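PDB 5AX6: CofB from Escherichia coli, which is the trimeric minor pilin of the type IVb pilus CFA/III of enterotoxigenic strains and probably takes part in assembling that pilus. Local coordinates for residues D179-E184 with P202-G207. Numbering follows the deposited sequence.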
ATOM      1  N   ASP A 179     -13.490 -35.953   7.618  1.00 24.01           N
ATOM      2  CA  ASP A 179     -14.146 -36.782   8.615  1.00 24.12           C
ATOM      3  C   ASP A 179     -13.114 -37.582   9.388  1.00 30.54           C
ATOM      4  O   ASP A 179     -11.905 -37.562   9.078  1.00 24.29           O
ATOM      5  CB  ASP A 179     -15.184 -37.727   7.986  1.00 27.88           C
ATOM      6  CG  ASP A 179     -16.443 -37.884   8.860  1.00 37.97           C
ATOM      7  OD1 ASP A 179     -16.322 -37.966  10.108  1.00 34.89           O
ATOM      8  OD2 ASP A 179     -17.560 -37.897   8.301  1.00 39.80           O
ATOM      9  N   ILE A 180     -13.613 -38.281  10.397  1.00 23.20           N
ATOM     10  CA  ILE A 180     -12.795 -39.088  11.281  1.00 22.32           C
ATOM     11  C   ILE A 180     -13.499 -40.415  11.469  1.00 24.69           C
ATOM     12  O   ILE A 180     -14.645 -40.440  11.896  1.00 24.31           O
ATOM     13  CB  ILE A 180     -12.602 -38.410  12.644  1.00 24.23           C
ATOM     14  CG1 ILE A 180     -11.864 -37.077  12.469  1.00 34.65           C
ATOM     15  CG2 ILE A 180     -11.877 -39.342  13.599  1.00 22.48           C
ATOM     16  CD1 ILE A 180     -11.831 -36.229  13.724  1.00 39.06           C
ATOM     17  N   TYR A 181     -12.822 -41.507  11.135  1.00 22.89           N
ATOM     18  CA  TYR A 181     -13.405 -42.835  11.264  1.00 22.51           C
ATOM     19  C   TYR A 181     -12.634 -43.648  12.279  1.00 24.59           C
ATOM     20  O   TYR A 181     -11.425 -43.477  12.442  1.00 23.00           O
ATOM     21  CB  TYR A 181     -13.411 -43.574   9.920  1.00 18.98           C
ATOM     22  CG  TYR A 181     -14.541 -43.211   8.999  1.00 23.75           C
ATOM     23  CD1 TYR A 181     -15.562 -44.115   8.738  1.00 25.28           C
ATOM     24  CD2 TYR A 181     -14.601 -41.964   8.397  1.00 22.49           C
ATOM     25  CE1 TYR A 181     -16.605 -43.788   7.886  1.00 26.17           C
ATOM     26  CE2 TYR A 181     -15.632 -41.624   7.545  1.00 24.22           C
ATOM     27  CZ  TYR A 181     -16.633 -42.543   7.291  1.00 31.93           C
ATOM     28  OH  TYR A 181     -17.663 -42.204   6.446  1.00 27.82           O
ATOM     29  N   VAL A 182     -13.338 -44.552  12.952  1.00 21.72           N
ATOM     30  CA  VAL A 182     -12.682 -45.537  13.796  1.00 23.71           C
ATOM     31  C   VAL A 182     -12.246 -46.710  12.923  1.00 24.48           C
ATOM     32  O   VAL A 182     -13.031 -47.216  12.108  1.00 27.71           O
ATOM     33  CB  VAL A 182     -13.615 -46.029  14.920  1.00 24.39           C
ATOM     34  CG1 VAL A 182     -12.963 -47.154  15.700  1.00 27.36           C
ATOM     35  CG2 VAL A 182     -13.985 -44.878  15.838  1.00 32.28           C
ATOM     36  N   VAL A 183     -10.995 -47.134  13.069  1.00 21.10           N
ATOM     37  CA  VAL A 183     -10.523 -48.291  12.328  1.00 22.21           C
ATOM     38  C   VAL A 183      -9.970 -49.336  13.285  1.00 21.44           C
ATOM     39  O   VAL A 183      -9.690 -49.041  14.442  1.00 23.38           O
ATOM     40  CB  VAL A 183      -9.464 -47.897  11.270  1.00 25.91           C
ATOM     41  CG1 VAL A 183     -10.112 -46.995  10.209  1.00 19.83           C
ATOM     42  CG2 VAL A 183      -8.258 -47.201  11.914  1.00 21.77           C
ATOM     43  N   GLU A 184      -9.841 -50.563  12.799  1.00 23.19           N
ATOM     44  CA  GLU A 184      -9.405 -51.657  13.639  1.00 26.55           C
ATOM     45  C   GLU A 184      -8.580 -52.649  12.845  1.00 28.52           C
ATOM     46  O   GLU A 184      -8.688 -52.743  11.616  1.00 23.80           O
ATOM     47  CB  GLU A 184     -10.614 -52.367  14.271  1.00 23.65           C
ATOM     48  CG  GLU A 184     -11.535 -53.004  13.242  1.00 24.98           C
ATOM     49  CD  GLU A 184     -12.774 -53.653  13.848  1.00 32.77           C
ATOM     50  OE1 GLU A 184     -13.672 -52.927  14.334  1.00 29.85           O
ATOM     51  OE2 GLU A 184     -12.851 -54.901  13.829  1.00 28.10           O
ATOM     52  N   PRO A 202     -20.011 -48.377   8.662  1.00 30.40           N
ATOM     53  CA  PRO A 202     -18.725 -47.851   9.136  1.00 32.38           C
ATOM     54  C   PRO A 202     -18.926 -46.790  10.205  1.00 23.25           C
ATOM     55  O   PRO A 202     -19.820 -45.954  10.084  1.00 31.19           O
ATOM     56  CB  PRO A 202     -18.093 -47.263   7.868  1.00 29.94           C
ATOM     57  CG  PRO A 202     -18.666 -48.101   6.764  1.00 30.54           C
ATOM     58  CD  PRO A 202     -20.096 -48.376   7.190  1.00 29.41           C
ATOM     59  N   LEU A 203     -18.096 -46.843  11.239  1.00 28.36           N
ATOM     60  CA  LEU A 203     -18.264 -46.022  12.432  1.00 28.85           C
ATOM     61  C   LEU A 203     -17.444 -44.738  12.366  1.00 31.11           C
ATOM     62  O   LEU A 203     -16.209 -44.775  12.371  1.00 27.95           O
ATOM     63  CB  LEU A 203     -17.873 -46.828  13.673  1.00 29.55           C
ATOM     64  CG  LEU A 203     -17.957 -46.136  15.039  1.00 30.30           C
ATOM     65  CD1 LEU A 203     -19.394 -45.778  15.387  1.00 36.88           C
ATOM     66  CD2 LEU A 203     -17.350 -47.016  16.124  1.00 35.92           C
ATOM     67  N   THR A 204     -18.134 -43.606  12.299  1.00 26.91           N
ATOM     68  CA  THR A 204     -17.465 -42.302  12.333  1.00 26.51           C
ATOM     69  C   THR A 204     -17.315 -41.892  13.770  1.00 34.87           C
ATOM     70  O   THR A 204     -18.026 -42.404  14.636  1.00 33.13           O
ATOM     71  CB  THR A 204     -18.250 -41.228  11.585  1.00 30.72           C
ATOM     72  OG1 THR A 204     -19.500 -41.018  12.251  1.00 36.71           O
ATOM     73  CG2 THR A 204     -18.494 -41.650  10.150  1.00 29.84           C
ATOM     74  N   PHE A 205     -16.395 -40.974  14.041  1.00 30.31           N
ATOM     75  CA  PHE A 205     -16.199 -40.562  15.422  1.00 36.70           C
ATOM     76  C   PHE A 205     -17.473 -39.980  16.033  1.00 38.55           C
ATOM     77  O   PHE A 205     -17.711 -40.134  17.230  1.00 43.00           O
ATOM     78  CB  PHE A 205     -15.075 -39.542  15.551  1.00 35.63           C
ATOM     79  CG  PHE A 205     -14.820 -39.139  16.969  1.00 39.65           C
ATOM     80  CD1 PHE A 205     -14.144 -39.995  17.830  1.00 44.94           C
ATOM     81  CD2 PHE A 205     -15.288 -37.932  17.455  1.00 45.54           C
ATOM     82  CE1 PHE A 205     -13.921 -39.641  19.151  1.00 47.60           C
ATOM     83  CE2 PHE A 205     -15.067 -37.571  18.776  1.00 51.75           C
ATOM     84  CZ  PHE A 205     -14.382 -38.429  19.623  1.00 46.74           C
ATOM     85  N   SER A 206     -18.292 -39.321  15.218  1.00 35.59           N
ATOM     86  CA  SER A 206     -19.523 -38.714  15.729  1.00 40.13           C
ATOM     87  C   SER A 206     -20.467 -39.784  16.280  1.00 44.48           C
ATOM     88  O   SER A 206     -21.183 -39.547  17.250  1.00 50.31           O
ATOM     89  CB  SER A 206     -20.221 -37.877  14.646  1.00 42.57           C
ATOM     90  OG  SER A 206     -21.058 -38.666  13.816  1.00 57.11           O
ATOM     91  N   GLY A 207     -20.447 -40.971  15.682  1.00 48.05           N
ATOM     92  CA  GLY A 207     -21.279 -42.061  16.162  1.00 46.00           C
ATOM     93  C   GLY A 207     -20.645 -42.876  17.283  1.00 48.36           C
ATOM     94  O   GLY A 207     -21.234 -43.846  17.769  1.00 48.61           O
TER
HETATM   95  O   HOH W   1     -17.456 -37.800  12.864  1.00 39.92           O
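Tyr181 and Thr204 meet at a single beta bridge, where the loop leaving strand 201-202 crosses strand 179-185 of the pilin-domain sheet steeply. Two backbone bonds flank the pair. Val182 N gives one to Leu203 O at 2.9 Å. Phe205 N gives the other to Ile180 O at 2.8 Å.

From Tyr181 CB, which sits beside Leu203 O, the side chain runs outward. CG lies beside the backbone N (chi1 -81°), which swings the ring back across the loop although the CB itself heads away from it. CD1 passes Leu203 O at 3.7 Å; CE1 then has Pro202 CB at its edge, 3.8 Å away in the ring plane. Over one face comes Thr204 CG2, 3.7 Å from the ring centroid and displaced toward the rim, so that it is closest to CZ in a CH-pi contact. Arg224 makes a cation-pi contact with the ring. At the tip, OH bonds to Asn64 and to Gln48 of the second subunit. A phenylalanine here would probably leave Asn64 and Gln48 of the second subunit without the phenol hydroxyl that they share across the subunit boundary.

On the other side of the strand, Val182 CG2 lies alongside Leu203 CD2 at 4.0 Å, and Ile180 CG2 alongside Phe205 CB. Back on the tyrosine side, Asp179 OD1 accepts from Ile180 N through its anti lone pair and from a water, which in turn takes the N-H of Ser206.

The loop is thus fixed to the sheet by backbone bonds with apolar contacts around them, and the tyrosine carries that packing on to a polar end at the trimer interface.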